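Local atomic coordinates of methylaspartate ammonia-lyase (Citrobacter amalonaticus, PDB entry 1KKR), a protein that catalyses the reversible, magnesium-dependent anti elimination of ammonia from L-threo-3-methylaspartate to give mesaconate, probably as a step of the methylaspartate cycle. Residues 193-198 and 235-240; 241-246 and 270-275; 304-309 and 326-331; 354-359 and 382-387. One frame throughout, in Å; residues are numbered along the deposited sequence.

Contact 1: 193-198 and 235-240. With MG (magnesium ion), chain C; 2AS ((2S,3S)-3-methyl-aspartic acid), chain E.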
# COMPACT_ATOMS: atom_id res chain seq x y z
N PRO A 193 6.08 -9.67 -15.12
CA PRO A 193 5.09 -9.06 -14.25
C PRO A 193 4.10 -10.04 -13.57
O PRO A 193 2.99 -9.65 -13.24
CB PRO A 193 4.30 -8.30 -15.28
CG PRO A 193 4.19 -9.29 -16.36
CD PRO A 193 5.42 -10.20 -16.32
N HIS A 194 4.50 -11.30 -13.41
CA HIS A 194 3.67 -12.38 -12.88
C HIS A 194 2.59 -12.82 -13.86
O HIS A 194 2.57 -13.96 -14.29
CB HIS A 194 3.03 -12.02 -11.55
CG HIS A 194 2.47 -13.21 -10.84
ND1 HIS A 194 1.23 -13.74 -11.14
CD2 HIS A 194 3.00 -14.00 -9.87
CE1 HIS A 194 1.01 -14.79 -10.36
NE2 HIS A 194 2.07 -14.97 -9.58
N ALA A 195 1.70 -11.88 -14.19
CA ALA A 195 0.63 -12.02 -15.20
C ALA A 195 -0.53 -12.92 -14.86
O ALA A 195 -1.49 -12.95 -15.63
CB ALA A 195 1.18 -12.34 -16.62
N LEU A 196 -0.48 -13.61 -13.72
CA LEU A 196 -1.64 -14.39 -13.28
C LEU A 196 -2.22 -15.26 -14.41
O LEU A 196 -3.44 -15.23 -14.71
CB LEU A 196 -2.69 -13.46 -12.64
CG LEU A 196 -3.71 -14.21 -11.78
CD1 LEU A 196 -3.10 -14.93 -10.59
CD2 LEU A 196 -4.70 -13.25 -11.28
N ILE A 197 -1.35 -16.08 -15.02
CA ILE A 197 -1.76 -16.93 -16.13
C ILE A 197 -2.33 -18.21 -15.50
O ILE A 197 -1.66 -19.22 -15.39
CB ILE A 197 -0.56 -17.16 -17.09
CG1 ILE A 197 -0.03 -15.82 -17.63
CG2 ILE A 197 -0.96 -18.07 -18.21
CD1 ILE A 197 -0.96 -15.11 -18.56
N ASN A 198 -3.58 -18.13 -15.04
CA ASN A 198 -4.13 -19.19 -14.17
C ASN A 198 -5.37 -19.94 -14.66
O ASN A 198 -6.00 -20.63 -13.88
CB ASN A 198 -4.42 -18.60 -12.78
CG ASN A 198 -5.59 -17.61 -12.77
OD1 ASN A 198 -6.15 -17.26 -13.82
ND2 ASN A 198 -5.97 -17.15 -11.59
N LEU A 235 11.76 -11.19 -17.33
CA LEU A 235 10.36 -11.56 -17.38
C LEU A 235 10.16 -12.79 -16.49
O LEU A 235 10.93 -13.72 -16.53
CB LEU A 235 9.93 -11.87 -18.79
CG LEU A 235 10.34 -10.82 -19.82
CD1 LEU A 235 9.69 -11.31 -21.15
CD2 LEU A 235 9.87 -9.46 -19.40
N HIS A 236 9.11 -12.73 -15.66
CA HIS A 236 8.75 -13.77 -14.67
C HIS A 236 7.20 -13.87 -14.70
O HIS A 236 6.51 -12.92 -14.41
CB HIS A 236 9.33 -13.38 -13.30
CG HIS A 236 9.10 -14.38 -12.20
ND1 HIS A 236 10.02 -14.60 -11.20
CD2 HIS A 236 8.06 -15.20 -11.94
CE1 HIS A 236 9.57 -15.55 -10.39
NE2 HIS A 236 8.37 -15.92 -10.81
N ILE A 237 6.71 -15.03 -15.13
CA ILE A 237 5.32 -15.26 -15.39
C ILE A 237 4.89 -16.57 -14.72
O ILE A 237 5.49 -17.60 -14.90
CB ILE A 237 5.07 -15.36 -16.91
CG1 ILE A 237 5.08 -13.99 -17.57
CG2 ILE A 237 3.67 -15.90 -17.19
CD1 ILE A 237 5.14 -14.05 -19.10
N ASP A 238 3.84 -16.48 -13.92
CA ASP A 238 3.35 -17.61 -13.16
C ASP A 238 2.19 -18.22 -13.89
O ASP A 238 1.22 -17.54 -14.22
CB ASP A 238 2.92 -17.12 -11.77
CG ASP A 238 2.68 -18.24 -10.78
OD1 ASP A 238 2.45 -19.42 -11.14
OD2 ASP A 238 2.70 -17.97 -9.56
N VAL A 239 2.32 -19.51 -14.19
CA VAL A 239 1.29 -20.21 -14.97
C VAL A 239 0.39 -21.17 -14.15
O VAL A 239 -0.46 -21.89 -14.73
CB VAL A 239 1.84 -20.95 -16.20
CG1 VAL A 239 2.47 -19.99 -17.18
CG2 VAL A 239 2.80 -21.97 -15.80
N TYR A 240 0.60 -21.21 -12.83
CA TYR A 240 -0.33 -21.84 -11.92
C TYR A 240 -0.69 -23.24 -12.41
O TYR A 240 -1.82 -23.73 -12.30
CB TYR A 240 -1.53 -20.89 -11.84
CG TYR A 240 -2.43 -21.03 -10.64
CD1 TYR A 240 -3.79 -21.28 -10.83
CD2 TYR A 240 -1.96 -20.92 -9.33
CE1 TYR A 240 -4.67 -21.43 -9.77
CE2 TYR A 240 -2.85 -21.08 -8.24
CZ TYR A 240 -4.22 -21.32 -8.48
OH TYR A 240 -5.19 -21.47 -7.48
MG MG C . 3.24 -18.82 -7.76
C 2AS E . -0.06 -14.11 -3.97
O 2AS E . -0.14 -12.88 -3.94
CA 2AS E . 0.24 -14.87 -5.28
N 2AS E . -0.15 -14.13 -6.50
CB 2AS E . 1.71 -15.38 -5.27
CG 2AS E . 1.99 -16.31 -6.43
OD1 2AS E . 2.95 -17.07 -6.45
C4 2AS E . 2.82 -14.32 -5.28
OD2 2AS E . 1.19 -16.31 -7.35
OXT 2AS E . -0.22 -14.73 -2.92
O HOH W 1 3.05 -20.68 -8.81
O HOH W 2 1.27 -19.57 -7.51
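His-194 and Asp-238 meet where two parallel strands of the barrel open onto the magnesium site. Their side chains run side by side, pointing the same way, and the imidazole lies over the aspartate's methylene: Asp-238 CB sits 3.4 Å from the centroid of the His-194 ring, over its face and displaced toward the rim. With CG anti to the backbone N (chi1 -165°), the His-194 ring swings back to Asp-238 although its first bond leads away. ND1 is taken up by the protein backbone, accepting from Leu-196 N; NE2 serves mainly the ligand, giving its hydrogen to OD2 of the bound 3-methylaspartate (2AS) at 2.7 Å, and its approach to Asp-238 OD2 is a weak, bent bond at 3.1 Å. Asp-238 OD2 binds magnesium at 2.1 Å, while OD1 closes an Asx turn by accepting from Tyr-240 N. The geometry suits the role of His-194 as transition-state stabiliser.

Beneath this polar end the backbones are tightly joined, His-194 N to His-236 O (2.8 Å) and Asp-238 N to His-194 O (2.8 Å), and Ile-197 CG1 packs on Ile-237 CG2 at 3.7 Å. The far end is more open to solvent and has fewer partners: there Asn-198 CB touches the Tyr-240 ring obliquely, and the Asn-198 amide oxygen turns to Lys-203. Strand 234-238 continues the sheet to strand 270-273, while helices 179-186 and 209-225 cover Pro-193 from outside.

Contact 2: 241-246 and 270-275. With MG (magnesium ion), chain C.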
# COMPACT_ATOMS: atom_id res chain seq x y z
N GLY A 241 0.32 -23.90 -12.97
CA GLY A 241 0.19 -25.29 -13.31
C GLY A 241 -0.40 -25.60 -14.67
O GLY A 241 -0.38 -26.75 -15.09
N THR A 242 -0.91 -24.59 -15.37
CA THR A 242 -1.70 -24.85 -16.57
C THR A 242 -0.95 -25.51 -17.74
O THR A 242 -1.57 -26.11 -18.62
CB THR A 242 -2.33 -23.53 -17.05
OG1 THR A 242 -1.29 -22.57 -17.31
CG2 THR A 242 -3.17 -22.91 -15.99
N ILE A 243 0.37 -25.40 -17.77
CA ILE A 243 1.14 -25.95 -18.91
C ILE A 243 1.10 -27.48 -18.88
O ILE A 243 0.92 -28.13 -19.91
CB ILE A 243 2.58 -25.42 -18.94
CG1 ILE A 243 2.60 -23.92 -19.25
CG2 ILE A 243 3.39 -26.13 -19.97
CD1 ILE A 243 3.95 -23.31 -19.31
N GLY A 244 1.29 -28.08 -17.73
CA GLY A 244 1.08 -29.51 -17.67
C GLY A 244 -0.31 -29.96 -18.17
O GLY A 244 -0.46 -30.99 -18.85
N LEU A 245 -1.35 -29.20 -17.84
CA LEU A 245 -2.69 -29.60 -18.22
C LEU A 245 -2.88 -29.62 -19.73
O LEU A 245 -3.78 -30.30 -20.20
CB LEU A 245 -3.75 -28.69 -17.58
CG LEU A 245 -3.85 -28.68 -16.05
CD1 LEU A 245 -4.90 -27.68 -15.61
CD2 LEU A 245 -4.17 -30.07 -15.52
N ILE A 246 -2.11 -28.88 -20.52
CA ILE A 246 -2.35 -28.96 -21.95
C ILE A 246 -1.39 -29.91 -22.67
O ILE A 246 -1.52 -30.09 -23.86
CB ILE A 246 -2.34 -27.60 -22.63
CG1 ILE A 246 -0.98 -26.94 -22.50
CG2 ILE A 246 -3.44 -26.73 -22.09
CD1 ILE A 246 -0.81 -25.88 -23.48
N LEU A 270 13.93 -14.97 -19.33
CA LEU A 270 12.59 -15.47 -19.03
C LEU A 270 12.55 -16.54 -17.96
O LEU A 270 13.36 -17.46 -17.93
CB LEU A 270 11.94 -16.00 -20.32
CG LEU A 270 10.59 -16.71 -20.21
CD1 LEU A 270 9.52 -15.74 -19.84
CD2 LEU A 270 10.13 -17.39 -21.49
N TYR A 271 11.56 -16.41 -17.09
CA TYR A 271 11.30 -17.34 -15.99
C TYR A 271 9.81 -17.72 -16.02
O TYR A 271 8.91 -16.84 -16.14
CB TYR A 271 11.60 -16.70 -14.64
CG TYR A 271 13.08 -16.60 -14.21
CD1 TYR A 271 13.97 -15.80 -14.89
CD2 TYR A 271 13.55 -17.31 -13.14
CE1 TYR A 271 15.28 -15.70 -14.51
CE2 TYR A 271 14.85 -17.24 -12.77
CZ TYR A 271 15.72 -16.41 -13.46
OH TYR A 271 17.05 -16.33 -13.11
N ILE A 272 9.55 -19.01 -15.87
CA ILE A 272 8.20 -19.53 -15.86
C ILE A 272 8.02 -20.22 -14.50
O ILE A 272 8.70 -21.18 -14.16
CB ILE A 272 7.96 -20.51 -17.00
CG1 ILE A 272 8.06 -19.87 -18.40
CG2 ILE A 272 6.63 -21.23 -16.80
CD1 ILE A 272 7.19 -18.73 -18.75
N GLU A 273 7.10 -19.70 -13.72
CA GLU A 273 6.83 -20.22 -12.38
C GLU A 273 5.64 -21.15 -12.47
O GLU A 273 4.67 -20.88 -13.19
CB GLU A 273 6.54 -19.06 -11.41
CG GLU A 273 6.09 -19.49 -10.01
CD GLU A 273 6.01 -18.39 -8.97
OE1 GLU A 273 6.56 -17.31 -9.18
OE2 GLU A 273 5.46 -18.66 -7.88
N GLY A 274 5.76 -22.24 -11.73
CA GLY A 274 4.70 -23.22 -11.51
C GLY A 274 4.18 -23.89 -12.75
O GLY A 274 2.98 -23.94 -13.00
N PRO A 275 5.09 -24.37 -13.57
CA PRO A 275 4.70 -24.91 -14.84
C PRO A 275 3.69 -26.06 -14.75
O PRO A 275 2.81 -26.13 -15.63
CB PRO A 275 6.05 -25.37 -15.43
CG PRO A 275 6.93 -25.62 -14.26
CD PRO A 275 6.56 -24.41 -13.41
MG MG C . 3.24 -18.82 -7.76
O HOH W 2 1.27 -19.57 -7.51
O HOH W 1 3.05 -20.68 -8.81
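Gly-241 N donates to Gly-274 O at 2.7 Å, the shortest link between the turn after one barrel strand and the turn after the next. A second carbonyl, Pro-275 O, receives two N-H groups from the first turn of the weakly bonded helix 242-246: Gly-244 N at 3.2 Å with a fairly straight bond of 158°, and Ile-243 N in a weak, more bent one. One carbonyl oxygen thus ties down the start of that helix. Gly-241 and Gly-274 both have positive phi, a conformation that glycine adopts readily.

Further out the packing is sparse: Ile-243 CB lies 3.4 Å from Pro-275 O, and the one apolar side-chain pair is Ile-243 CD1 with Ile-272 CG2 at 4.2 Å. Glu-273 points elsewhere: its extended chain carries OE2 to the magnesium ion at 2.2 Å, and His-236 holds OE1 by a hydrogen bond, a second-shell contact that probably limits rotation of the carboxylate.

Helix 251-259 packs against Ile-243 and Pro-275, helix 200-204 against Thr-242 and Ile-246, and strand 270-273 lies between strands 234-238 and 303-306.

Contact 3: 304-309 and 326-331. With MG (magnesium ion), chain C; 2AS ((2S,3S)-3-methyl-aspartic acid), chain E.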
# COMPACT_ATOMS: atom_id res chain seq x y z
N ILE A 304 12.87 -22.23 -14.85
CA ILE A 304 11.62 -22.51 -14.17
C ILE A 304 11.75 -22.36 -12.66
O ILE A 304 12.80 -22.61 -12.06
CB ILE A 304 11.04 -23.91 -14.49
CG1 ILE A 304 11.94 -25.01 -13.96
CG2 ILE A 304 10.59 -23.99 -15.95
CD1 ILE A 304 11.24 -26.38 -14.02
N VAL A 305 10.62 -21.99 -12.09
CA VAL A 305 10.48 -21.70 -10.67
C VAL A 305 9.42 -22.57 -9.96
O VAL A 305 8.25 -22.57 -10.33
CB VAL A 305 10.00 -20.24 -10.46
CG1 VAL A 305 9.98 -19.89 -8.95
CG2 VAL A 305 10.81 -19.20 -11.24
N ALA A 306 9.84 -23.24 -8.88
CA ALA A 306 8.92 -23.97 -8.01
C ALA A 306 8.13 -23.03 -7.13
O ALA A 306 8.63 -21.99 -6.74
CB ALA A 306 9.70 -24.91 -7.14
N ASP A 307 6.88 -23.38 -6.81
CA ASP A 307 6.16 -22.64 -5.78
C ASP A 307 5.26 -23.60 -5.01
O ASP A 307 5.57 -23.97 -3.89
CB ASP A 307 5.40 -21.47 -6.43
CG ASP A 307 4.47 -20.70 -5.47
OD1 ASP A 307 4.57 -20.80 -4.23
OD2 ASP A 307 3.61 -19.91 -5.91
N GLU A 308 4.16 -24.04 -5.63
CA GLU A 308 3.25 -24.97 -4.97
C GLU A 308 3.98 -26.23 -4.55
O GLU A 308 4.71 -26.80 -5.34
CB GLU A 308 2.13 -25.34 -5.91
CG GLU A 308 1.07 -24.22 -6.14
CD GLU A 308 1.50 -22.98 -6.94
OE1 GLU A 308 0.77 -21.95 -6.81
OE2 GLU A 308 2.49 -23.02 -7.73
N TRP A 309 3.73 -26.67 -3.32
CA TRP A 309 4.33 -27.86 -2.70
C TRP A 309 5.70 -27.59 -2.10
O TRP A 309 6.28 -28.46 -1.42
CB TRP A 309 4.36 -29.07 -3.64
CG TRP A 309 3.01 -29.34 -4.05
CD1 TRP A 309 2.49 -29.12 -5.27
CD2 TRP A 309 1.92 -29.79 -3.22
NE1 TRP A 309 1.16 -29.46 -5.28
CE2 TRP A 309 0.78 -29.84 -4.03
CE3 TRP A 309 1.80 -30.16 -1.88
CZ2 TRP A 309 -0.48 -30.26 -3.55
CZ3 TRP A 309 0.54 -30.56 -1.39
CH2 TRP A 309 -0.57 -30.61 -2.23
N HIS A 326 15.49 -24.13 -11.36
CA HIS A 326 16.50 -23.08 -11.23
C HIS A 326 16.30 -22.09 -10.08
O HIS A 326 17.27 -21.43 -9.64
CB HIS A 326 16.50 -22.29 -12.52
CG HIS A 326 16.63 -23.15 -13.73
ND1 HIS A 326 17.84 -23.70 -14.13
CD2 HIS A 326 15.70 -23.62 -14.61
CE1 HIS A 326 17.65 -24.43 -15.21
NE2 HIS A 326 16.37 -24.40 -15.52
N MSE A 327 15.04 -21.92 -9.66
CA MSE A 327 14.63 -21.00 -8.59
C MSE A 327 13.43 -21.58 -7.80
O MSE A 327 12.62 -22.30 -8.36
CB MSE A 327 14.21 -19.65 -9.23
CG MSE A 327 13.84 -18.45 -8.30
SE MSE A 327 13.24 -17.07 -9.37
CE MSE A 327 14.02 -16.16 -8.99
N VAL A 328 13.33 -21.28 -6.51
CA VAL A 328 12.19 -21.72 -5.70
C VAL A 328 11.61 -20.51 -5.00
O VAL A 328 12.36 -19.63 -4.51
CB VAL A 328 12.55 -22.71 -4.59
CG1 VAL A 328 12.98 -24.06 -5.16
CG2 VAL A 328 13.61 -22.14 -3.71
N GLN A 329 10.28 -20.43 -4.97
CA GLN A 329 9.67 -19.35 -4.21
C GLN A 329 9.57 -19.69 -2.74
O GLN A 329 8.83 -20.57 -2.36
CB GLN A 329 8.28 -18.91 -4.71
CG GLN A 329 7.77 -17.73 -3.87
CD GLN A 329 6.36 -17.17 -4.15
OE1 GLN A 329 5.84 -16.43 -3.32
NE2 GLN A 329 5.79 -17.46 -5.31
N ILE A 330 10.24 -18.89 -1.92
CA ILE A 330 10.18 -18.97 -0.48
C ILE A 330 9.00 -18.04 -0.16
O ILE A 330 9.13 -16.82 -0.08
CB ILE A 330 11.51 -18.42 0.10
CG1 ILE A 330 12.70 -19.21 -0.45
CG2 ILE A 330 11.46 -18.45 1.61
CD1 ILE A 330 14.10 -18.64 -0.08
N LYS A 331 7.83 -18.62 0.02
CA LYS A 331 6.63 -17.83 0.17
C LYS A 331 6.53 -17.49 1.66
O LYS A 331 6.01 -18.27 2.42
CB LYS A 331 5.44 -18.61 -0.39
CG LYS A 331 4.21 -17.71 -0.64
CD LYS A 331 3.09 -18.44 -1.35
CE LYS A 331 3.15 -18.26 -2.82
NZ LYS A 331 2.27 -19.16 -3.64
MG MG C . 3.24 -18.82 -7.76
C 2AS E . -0.06 -14.11 -3.97
O 2AS E . -0.14 -12.88 -3.94
CA 2AS E . 0.24 -14.87 -5.28
N 2AS E . -0.15 -14.13 -6.50
CB 2AS E . 1.71 -15.38 -5.27
CG 2AS E . 1.99 -16.31 -6.43
OD1 2AS E . 2.95 -17.07 -6.45
C4 2AS E . 2.82 -14.32 -5.28
OD2 2AS E . 1.19 -16.31 -7.35
OXT 2AS E . -0.22 -14.73 -2.92
O HOH W 2 1.27 -19.57 -7.51
O HOH W 1 3.05 -20.68 -8.81
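Strands 304-306 and 327-330 run parallel, their axes 35° apart, with Ala-306 N donating to Met-327 O (3.0 Å) and Gln-329 N to Ala-306 O (2.9 Å). Val-305 and Met-327, a selenomethionine, lie side by side on one face of the sheet, CG2 of the valine 3.7 Å from SE. Ala-306 CB and Val-328 CG1 touch on the other face, the one turned toward the surrounding helices. At the start of the pair Ile-304 N lies at the edge of the His-326 ring, near its plane.

This is a beta-alpha-beta crossover, strand 303-306 and strand 327-330 joined through helix 313-321, and, as is usual in TIM-barrel enzymes, the reactive groups gather at the C-terminal ends of its strands. Here Asp-307 and Lys-331 cross at about a right angle. The lysine chain, extended as far as CD and then bent at chi3 (-93°), brings NZ to both carboxylate oxygens, 2.7 Å from OD2 and 2.9 Å from OD1 of Asp-307, each met on its syn side. OD2 of Asp-307 also binds magnesium at 2.2 Å, so one oxygen meets both the metal and NZ of Lys-331, the proton acceptor. Gln-329 reaches in with an extended chain: NE2 donates to OD1 of the bound 3-methylaspartate (2AS) at 3.1 Å and OE1 accepts from Gly-359 N, two bonds that would hold the amide in one rotation. Glu-308, bent at chi2, receives hydrogens from both magnesium-bound waters, OE1 from one and OE2 from the other.

Contact 4: 354-359 and 382-387. With 2AS ((2S,3S)-3-methyl-aspartic acid), chain E.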
# COMPACT_ATOMS: atom_id res chain seq x y z
N GLU A 354 18.70 -20.57 -6.96
CA GLU A 354 18.34 -19.18 -6.90
C GLU A 354 17.13 -19.09 -5.92
O GLU A 354 16.12 -19.77 -6.08
CB GLU A 354 17.96 -18.58 -8.29
CG GLU A 354 19.03 -18.66 -9.40
CD GLU A 354 18.57 -18.06 -10.71
OE1 GLU A 354 17.56 -17.35 -10.77
OE2 GLU A 354 19.24 -18.26 -11.73
N ALA A 355 17.24 -18.20 -4.94
CA ALA A 355 16.17 -17.95 -3.94
C ALA A 355 15.35 -16.72 -4.29
O ALA A 355 15.90 -15.68 -4.50
CB ALA A 355 16.80 -17.79 -2.57
N TYR A 356 14.05 -16.89 -4.42
CA TYR A 356 13.10 -15.85 -4.68
C TYR A 356 12.31 -15.72 -3.39
O TYR A 356 11.56 -16.65 -3.00
CB TYR A 356 12.20 -16.36 -5.77
CG TYR A 356 10.84 -15.70 -5.90
CD1 TYR A 356 10.64 -14.39 -5.50
CD2 TYR A 356 9.77 -16.40 -6.46
CE1 TYR A 356 9.38 -13.79 -5.64
CE2 TYR A 356 8.51 -15.80 -6.62
CZ TYR A 356 8.32 -14.50 -6.19
OH TYR A 356 7.11 -13.83 -6.30
N GLN A 357 12.55 -14.60 -2.69
CA GLN A 357 11.92 -14.35 -1.41
C GLN A 357 10.58 -13.70 -1.83
O GLN A 357 10.54 -12.52 -2.15
CB GLN A 357 12.75 -13.40 -0.53
CG GLN A 357 12.38 -13.46 0.97
CD GLN A 357 13.17 -12.46 1.74
OE1 GLN A 357 14.38 -12.61 1.89
NE2 GLN A 357 12.50 -11.38 2.18
N GLY A 358 9.51 -14.49 -1.88
CA GLY A 358 8.24 -14.01 -2.43
C GLY A 358 7.32 -13.65 -1.25
O GLY A 358 7.71 -12.89 -0.35
N GLY A 359 6.14 -14.23 -1.22
CA GLY A 359 5.12 -13.82 -0.27
C GLY A 359 3.75 -13.75 -0.90
O GLY A 359 3.42 -14.53 -1.81
N ARG A 382 15.92 -12.46 -5.75
CA ARG A 382 14.69 -11.81 -6.14
C ARG A 382 13.79 -11.69 -4.92
O ARG A 382 13.83 -12.58 -4.06
CB ARG A 382 13.99 -12.69 -7.18
CG ARG A 382 12.88 -12.03 -7.95
CD ARG A 382 12.40 -12.87 -9.15
NE ARG A 382 13.53 -12.95 -10.08
CZ ARG A 382 13.66 -13.67 -11.19
NH1 ARG A 382 12.73 -14.44 -11.71
NH2 ARG A 382 14.83 -13.59 -11.80
N MSE A 383 13.04 -10.60 -4.86
CA MSE A 383 12.04 -10.30 -3.80
C MSE A 383 10.76 -9.77 -4.45
O MSE A 383 10.77 -8.85 -5.28
CB MSE A 383 12.58 -9.27 -2.78
CG MSE A 383 11.61 -8.89 -1.65
SE MSE A 383 12.47 -7.96 -0.29
CE MSE A 383 12.36 -8.75 0.40
N LEU A 384 9.65 -10.35 -4.03
CA LEU A 384 8.30 -9.89 -4.39
C LEU A 384 8.01 -8.54 -3.83
O LEU A 384 8.15 -8.28 -2.65
CB LEU A 384 7.27 -10.89 -3.91
CG LEU A 384 5.80 -10.54 -4.20
CD1 LEU A 384 5.64 -10.60 -5.71
CD2 LEU A 384 4.86 -11.54 -3.52
N ILE A 385 7.52 -7.69 -4.72
CA ILE A 385 6.93 -6.45 -4.32
C ILE A 385 5.56 -6.78 -3.69
O ILE A 385 4.67 -7.39 -4.31
CB ILE A 385 6.82 -5.51 -5.54
CG1 ILE A 385 8.22 -5.14 -5.93
CG2 ILE A 385 6.10 -4.24 -5.24
CD1 ILE A 385 8.36 -4.59 -7.34
N LYS A 386 5.34 -6.30 -2.47
CA LYS A 386 4.12 -6.63 -1.76
C LYS A 386 3.91 -5.71 -0.60
O LYS A 386 4.80 -4.93 -0.24
CB LYS A 386 4.28 -8.06 -1.22
CG LYS A 386 5.42 -8.17 -0.16
CD LYS A 386 5.77 -9.60 0.26
CE LYS A 386 6.62 -9.69 1.54
NZ LYS A 386 6.72 -11.15 1.96
N PRO A 387 2.74 -5.75 0.02
CA PRO A 387 1.59 -6.57 -0.34
C PRO A 387 0.72 -5.80 -1.33
O PRO A 387 1.17 -4.78 -1.84
CB PRO A 387 0.86 -6.67 1.01
CG PRO A 387 1.06 -5.31 1.63
CD PRO A 387 2.42 -4.87 1.14
C 2AS E . -0.06 -14.11 -3.97
O 2AS E . -0.14 -12.88 -3.94
CA 2AS E . 0.24 -14.87 -5.28
N 2AS E . -0.15 -14.13 -6.50
CB 2AS E . 1.71 -15.38 -5.27
CG 2AS E . 1.99 -16.31 -6.43
OD1 2AS E . 2.95 -17.07 -6.45
C4 2AS E . 2.82 -14.32 -5.28
OD2 2AS E . 1.19 -16.31 -7.35
OXT 2AS E . -0.22 -14.73 -2.92
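Gln-357 supplies both strong backbone bonds between strands 354-357 and 382-384: its N donates to Arg-382 O at 2.8 Å and its O accepts from Leu-384 N at 3.0 Å, while Arg-382 N reaches Ala-355 O only weakly. The strands are parallel, 20° apart, and consecutive in a beta-alpha-beta unit that crosses over through helix 365-378.

Van der Waals contacts differ on the two faces. Within the barrel the Tyr-356 ring turns its edge to the partner backbone, with Arg-382 O and Leu-384 N near the ring plane, and its OH lies 3.6 Å from Leu-384 CD1. Arg-382 crosses the tyrosine obliquely, CG against CD1, before its guanidinium leaves for His-236 and Tyr-271. On the outer face Gln-357 and the selenomethionine Met-383 run side by side, and the amide NE2 is held by Cys-371 O. At the end of the second strand, Leu-384 CB sits 3.6 Å from Gly-358 CA, just past the first.

The charged contribution comes from Lys-386, whose extended chain brings NZ to a lone pair of Gly-358 O, in the carbonyl plane, at 3.1 Å; Glu-363 forms a salt bridge with the same nitrogen. Gly-359 O and Leu-384 CD2 approach the substrate methyl C4 at 3.5 and 3.9 Å. A buried lysine thus holds the Gly-358 carbonyl, its charge spent on the backbone and on Glu-363, while the wall offered to the substrate's methyl is partly apolar, through Leu-384 CD2.

In the fold
The four contacts occupy successive parts of one parallel TIM-type barrel and converge on its catalytic mouth. Contacts 1, 2 and 3 each give one carboxylate to the magnesium, and contacts 1 and 3 also hold the substrate's metal-bound carboxylate. Second-shell bonds join them: His-236 of contact 1 bridges to contacts 2 and 4, its NE2 bonded to Glu-273 and its ND1 lying 2.8 Å from Arg-382 NH1. Tyr-271 OH meets Glu-354 OE1 at 2.6 Å, linking contacts 2 and 4 although their centres are about 18 Å apart. Contacts 3 and 4 adjoin through Ile-330 N and Tyr-356 O at 2.8 Å, and contacts 2 and 3 through Ile-272 O and Val-305 N at 2.9 Å.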